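Local coordinates for magnesium and cobalt efflux protein CorC (Pseudomonas aeruginosa, PDB 3LLB) that probably takes part in transporting magnesium and cobalt ions and is represented here by its transporter-associated domain alone, a small helix-and-sheet module, at residues D36-L41 with F61-L66; M43-H48 with E54-G59. All blocks are in the same frame, centred on the assembly; numbering follows the deposited sequence.

From the N terminus the chain makes strands 3-5 and 11-14 and helix 19-26 before it reaches helix 38-46, where both contacts begin. The start of that helix packs on strand 61-68, and contact 1 thereby closes the longer loop. The C-terminal turn of the same helix and the residues after it pack on strand 55-58, so contact 2 closes a shorter loop lying wholly within the first. The two strands are antiparallel neighbours in one sheet, joined by the backbone bond from F63 N to V56 O, 2.8 Å long, and by a salt bridge between R62 and E57. One helix is thus laid across an outermost strand, 55-58, and the strand beside it.

Contact 1. Residues D36-L41 with F61-L66; sequences DTVGGL and FRFRVL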
loop_
_atom_site.group_PDB
_atom_site.type_symbol
_atom_site.label_atom_id
_atom_site.label_comp_id
_atom_site.label_asym_id
_atom_site.label_seq_id
_atom_site.Cartn_x
_atom_site.Cartn_y
_atom_site.Cartn_z
ATOM N N ASP A 36 7.273 -3.112 8.451
ATOM C CA ASP A 36 7.141 -4.546 8.125
ATOM C C ASP A 36 6.258 -4.779 6.929
ATOM O O ASP A 36 6.550 -5.619 6.127
ATOM C CB ASP A 36 6.573 -5.384 9.266
ATOM C CG ASP A 36 7.577 -5.617 10.384
ATOM O OD1 ASP A 36 8.792 -5.560 10.132
ATOM O OD2 ASP A 36 7.148 -5.837 11.551
ATOM N N THR A 37 5.122 -4.097 6.863
ATOM C CA THR A 37 4.144 -4.363 5.803
ATOM C C THR A 37 3.666 -3.069 5.184
ATOM O O THR A 37 3.864 -2.005 5.736
ATOM C CB THR A 37 2.940 -5.147 6.335
ATOM O OG1 THR A 37 2.258 -4.339 7.286
ATOM C CG2 THR A 37 3.394 -6.472 7.023
ATOM N N VAL A 38 3.125 -3.182 3.975
ATOM C CA VAL A 38 2.545 -2.052 3.249
ATOM C C VAL A 38 1.502 -1.326 4.091
ATOM O O VAL A 38 1.419 -0.105 4.084
ATOM C CB VAL A 38 1.981 -2.516 1.880
ATOM C CG1 VAL A 38 1.017 -1.468 1.241
ATOM C CG2 VAL A 38 3.144 -2.869 0.943
ATOM N N GLY A 39 0.664 -2.072 4.798
ATOM C CA GLY A 39 -0.368 -1.427 5.643
ATOM C C GLY A 39 0.256 -0.586 6.751
ATOM O O GLY A 39 -0.240 0.484 7.059
ATOM N N GLY A 40 1.291 -1.100 7.398
ATOM C CA GLY A 40 2.135 -0.282 8.291
ATOM C C GLY A 40 2.752 0.966 7.666
ATOM O O GLY A 40 2.775 1.998 8.289
ATOM N N LEU A 41 3.263 0.866 6.445
ATOM C CA LEU A 41 3.785 2.009 5.717
ATOM C C LEU A 41 2.673 3.038 5.543
ATOM O O LEU A 41 2.864 4.226 5.828
ATOM C CB LEU A 41 4.285 1.544 4.365
ATOM C CG LEU A 41 4.882 2.520 3.347
ATOM C CD1 LEU A 41 6.102 3.260 3.902
ATOM C CD2 LEU A 41 5.162 1.697 2.106
ATOM N N PHE A 61 4.620 6.548 -5.850
ATOM C CA PHE A 61 3.306 5.928 -5.914
ATOM C C PHE A 61 2.248 6.643 -5.147
ATOM O O PHE A 61 2.530 7.280 -4.142
ATOM C CB PHE A 61 3.380 4.503 -5.403
ATOM C CG PHE A 61 4.275 3.615 -6.211
ATOM C CD1 PHE A 61 3.818 3.020 -7.350
ATOM C CD2 PHE A 61 5.593 3.422 -5.842
ATOM C CE1 PHE A 61 4.648 2.230 -8.110
ATOM C CE2 PHE A 61 6.430 2.620 -6.622
ATOM C CZ PHE A 61 5.947 2.038 -7.738
ATOM N N ARG A 62 1.024 6.527 -5.662
ATOM C CA ARG A 62 -0.190 6.861 -4.972
ATOM C C ARG A 62 -0.855 5.572 -4.417
ATOM O O ARG A 62 -0.979 4.537 -5.112
ATOM C CB ARG A 62 -1.136 7.651 -5.889
ATOM C CG ARG A 62 -2.501 7.940 -5.229
ATOM C CD ARG A 62 -3.533 8.765 -6.063
ATOM N NE ARG A 62 -3.008 10.051 -6.503
ATOM C CZ ARG A 62 -2.453 10.290 -7.697
ATOM N NH1 ARG A 62 -2.361 9.323 -8.627
ATOM N NH2 ARG A 62 -1.979 11.506 -7.974
ATOM N N PHE A 63 -1.254 5.640 -3.139
ATOM C CA PHE A 63 -1.924 4.562 -2.443
ATOM C C PHE A 63 -3.324 5.013 -2.042
ATOM O O PHE A 63 -3.465 5.887 -1.213
ATOM C CB PHE A 63 -1.171 4.219 -1.160
ATOM C CG PHE A 63 0.231 3.614 -1.368
ATOM C CD1 PHE A 63 0.455 2.282 -1.137
ATOM C CD2 PHE A 63 1.344 4.423 -1.683
ATOM C CE1 PHE A 63 1.730 1.728 -1.289
ATOM C CE2 PHE A 63 2.579 3.871 -1.796
ATOM C CZ PHE A 63 2.760 2.509 -1.595
ATOM N N ARG A 64 -4.332 4.371 -2.624
ATOM C CA ARG A 64 -5.743 4.671 -2.337
ATOM C C ARG A 64 -6.334 3.491 -1.578
ATOM O O ARG A 64 -6.179 2.301 -2.010
ATOM C CB ARG A 64 -6.488 4.929 -3.635
ATOM C CG ARG A 64 -7.990 5.031 -3.503
ATOM C CD ARG A 64 -8.668 5.121 -4.844
ATOM N NE ARG A 64 -10.048 4.651 -4.703
ATOM C CZ ARG A 64 -10.707 3.869 -5.569
ATOM N NH1 ARG A 64 -10.132 3.427 -6.701
ATOM N NH2 ARG A 64 -11.969 3.530 -5.306
ATOM N N VAL A 65 -6.964 3.751 -0.434
ATOM C CA VAL A 65 -7.580 2.699 0.356
ATOM C C VAL A 65 -8.822 2.148 -0.348
ATOM O O VAL A 65 -9.799 2.871 -0.573
ATOM C CB VAL A 65 -7.911 3.157 1.835
ATOM C CG1 VAL A 65 -8.490 2.006 2.604
ATOM C CG2 VAL A 65 -6.650 3.691 2.483
ATOM N N LEU A 66 -8.781 0.883 -0.734
ATOM C CA LEU A 66 -9.983 0.203 -1.288
ATOM C C LEU A 66 -10.807 -0.505 -0.253
ATOM O O LEU A 66 -12.028 -0.591 -0.373
ATOM C CB LEU A 66 -9.564 -0.778 -2.364
ATOM C CG LEU A 66 -8.923 -0.273 -3.639
ATOM C CD1 LEU A 66 -8.459 -1.474 -4.411
ATOM C CD2 LEU A 66 -9.894 0.589 -4.432
#
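The hydrophobic core between helix 38-46 and the antiparallel sheet of the transporter-associated domain is where V38 and L41 meet F63. The site lies about 2 Å from the centre of the chain, measured centre to centre, and all three touching residues are buried. V38 sends CG1 to CE1 of the F63 ring at 4.1 Å, the nearest approach between the two segments. With CG1 anti to the backbone N (chi1 164°), this methyl is the branch of V38 that reaches the ring, approaching it obliquely. One helical turn later L41 brings CD2 to within 4.5 Å of F63 CZ, a looser touch at the neighbouring ring atom. No hydrogen bond crosses between the segments, and the backbones stay well apart: the closest CA atoms, those of V38 and F63, are 9.8 Å from each other. The V38 and L41 methyls on one side and the F63 ring on the other bridge that gap.

T37, just before V38, is the N-cap of the helix: its OG1 accepts a weak but nearly straight bond from G40 N at 3.4 Å, and the L41 amide bonds to the carbonyl of T37. Around the pair, L76 and F22 also pack on V38, while F63 touches L78 and V56, so helix 19-26 and both neighbouring strands share this core. Since only carbon meets carbon across the contact, its hold comes from hydrophobic burial and dispersion, and the F63 ring is held by the shape of the apolar side chains around it.

Contact 2. Residues M43-H48 with E54-G59; sequences MSAFGH and EVVELG
A surface contact at the edge of the sheet joins the last turn of helix 38-46, through A45 and F46, and then H48 to strand 55-58 and the residue before it. A45 turns its methyl toward the strand, where CB sits 3.8 Å from V56 CG2 and also 3.8 Å from L58 CD2, between two residues on the same side of the strand. V56 CG2 lies anti to the backbone N, which directs this branch at A45.

F46 reaches further. Its ring takes V56 CB over one face, a CH-pi contact of 4.3 Å to the ring centroid and 25° off the normal. The tip of the ring extends along the strand to the start of the segment: CZ lies 3.8 Å from E54 CB, and CE1 comes within 3.5 Å of V55 O. F46 also touches V65 of the next strand.

This is a helix packed on an antiparallel sheet over the edge strand 55-58, within the transporter-associated domain. The touching parts run 152° apart, so the chain largely reverses direction between them. At the turn, G47 leaves the helix with positive phi, its amide still bonded to M43 O at 2.7 Å.

Beyond G47 the edge of the H48 ring is modelled too close to the E54 carboxylate, so the exact placing of this pair is doubtful. No hydrogen bond joins them: H48 NE2 and E54 OE1 are 3.4 Å apart at a poor angle. OE2 of E54 instead accepts a hydrogen bond from the backbone N of K51, which anchors the carboxylate to the loop leading into the strand.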
loop_
_atom_site.group_PDB
_atom_site.type_symbol
_atom_site.label_atom_id
_atom_site.label_comp_id
_atom_site.label_asym_id
_atom_site.label_seq_id
_atom_site.Cartn_x
_atom_site.Cartn_y
_atom_site.Cartn_z
ATOM N N MET A 43 -0.385 3.240 7.102
ATOM C CA MET A 43 -1.031 3.700 8.358
ATOM C C MET A 43 -0.141 4.709 9.019
ATOM O O MET A 43 -0.608 5.682 9.613
ATOM C CB MET A 43 -1.442 2.532 9.319
ATOM C CG MET A 43 -2.780 1.976 9.013
ATOM S SD MET A 43 -3.295 0.597 10.050
ATOM C CE MET A 43 -3.680 1.575 11.453
ATOM N N SER A 44 1.160 4.562 8.892
ATOM C CA SER A 44 2.048 5.562 9.457
ATOM C C SER A 44 1.934 6.894 8.729
ATOM O O SER A 44 1.908 7.925 9.367
ATOM C CB SER A 44 3.461 5.059 9.374
ATOM O OG SER A 44 4.048 5.357 8.112
ATOM N N ALA A 45 1.845 6.854 7.405
ATOM C CA ALA A 45 1.685 8.041 6.571
ATOM C C ALA A 45 0.378 8.783 6.820
ATOM O O ALA A 45 0.371 9.990 6.907
ATOM C CB ALA A 45 1.819 7.687 5.128
ATOM N N PHE A 46 -0.712 8.070 7.030
ATOM C CA PHE A 46 -1.987 8.661 7.472
ATOM C C PHE A 46 -1.920 9.117 8.944
ATOM O O PHE A 46 -2.456 10.163 9.288
ATOM C CB PHE A 46 -3.186 7.671 7.301
ATOM C CG PHE A 46 -3.631 7.462 5.869
ATOM C CD1 PHE A 46 -4.110 8.515 5.126
ATOM C CD2 PHE A 46 -3.568 6.204 5.271
ATOM C CE1 PHE A 46 -4.514 8.335 3.813
ATOM C CE2 PHE A 46 -3.980 6.007 3.917
ATOM C CZ PHE A 46 -4.460 7.077 3.199
ATOM N N GLY A 47 -1.302 8.314 9.819
ATOM C CA GLY A 47 -1.325 8.576 11.265
ATOM C C GLY A 47 -2.636 8.263 11.941
ATOM O O GLY A 47 -2.850 8.640 13.083
ATOM N N HIS A 48 -3.555 7.624 11.213
ATOM C CA HIS A 48 -4.871 7.188 11.707
ATOM C C HIS A 48 -5.270 5.983 10.882
ATOM O O HIS A 48 -4.638 5.724 9.832
ATOM C CB HIS A 48 -5.972 8.294 11.655
ATOM C CG HIS A 48 -6.178 8.885 10.292
ATOM N ND1 HIS A 48 -7.081 8.387 9.379
ATOM C CD2 HIS A 48 -5.579 9.932 9.684
ATOM C CE1 HIS A 48 -7.030 9.097 8.269
ATOM N NE2 HIS A 48 -6.125 10.034 8.425
ATOM N N GLU A 54 -9.573 7.158 1.078
ATOM C CA GLU A 54 -8.454 7.981 1.521
ATOM C C GLU A 54 -7.225 7.634 0.658
ATOM O O GLU A 54 -7.029 6.501 0.250
ATOM C CB GLU A 54 -8.168 7.766 3.007
ATOM C CG GLU A 54 -9.315 8.260 3.891
ATOM C CD GLU A 54 -8.960 8.453 5.356
ATOM O OE1 GLU A 54 -7.913 9.069 5.659
ATOM O OE2 GLU A 54 -9.787 8.054 6.209
ATOM N N VAL A 55 -6.436 8.650 0.337
ATOM C CA VAL A 55 -5.279 8.508 -0.519
ATOM C C VAL A 55 -4.026 9.114 0.135
ATOM O O VAL A 55 -4.097 10.165 0.800
ATOM C CB VAL A 55 -5.531 9.251 -1.865
ATOM C CG1 VAL A 55 -4.282 9.296 -2.699
ATOM C CG2 VAL A 55 -6.667 8.606 -2.628
ATOM N N VAL A 56 -2.875 8.449 -0.007
ATOM C CA VAL A 56 -1.583 9.039 0.350
ATOM C C VAL A 56 -0.594 8.777 -0.790
ATOM O O VAL A 56 -0.627 7.726 -1.433
ATOM C CB VAL A 56 -1.110 8.518 1.713
ATOM C CG1 VAL A 56 -0.800 7.014 1.729
ATOM C CG2 VAL A 56 0.050 9.388 2.215
ATOM N N GLU A 57 0.261 9.750 -1.053
ATOM C CA GLU A 57 1.385 9.597 -1.957
ATOM C C GLU A 57 2.670 9.427 -1.173
ATOM O O GLU A 57 2.981 10.189 -0.230
ATOM C CB GLU A 57 1.453 10.768 -2.912
ATOM C CG GLU A 57 0.168 10.924 -3.738
ATOM C CD GLU A 57 0.262 12.012 -4.810
ATOM O OE1 GLU A 57 1.296 12.765 -4.878
ATOM O OE2 GLU A 57 -0.718 12.091 -5.599
ATOM N N LEU A 58 3.361 8.365 -1.538
ATOM C CA LEU A 58 4.610 7.985 -0.948
ATOM C C LEU A 58 5.555 7.478 -2.049
ATOM O O LEU A 58 5.198 6.599 -2.855
ATOM C CB LEU A 58 4.424 6.889 0.058
ATOM C CG LEU A 58 3.555 7.112 1.284
ATOM C CD1 LEU A 58 3.114 5.739 1.794
ATOM C CD2 LEU A 58 4.332 7.930 2.322
ATOM N N GLY A 59 6.753 8.051 -2.096
ATOM C CA GLY A 59 7.730 7.651 -3.087
ATOM C C GLY A 59 7.141 8.079 -4.381
ATOM O O GLY A 59 6.622 9.214 -4.467
#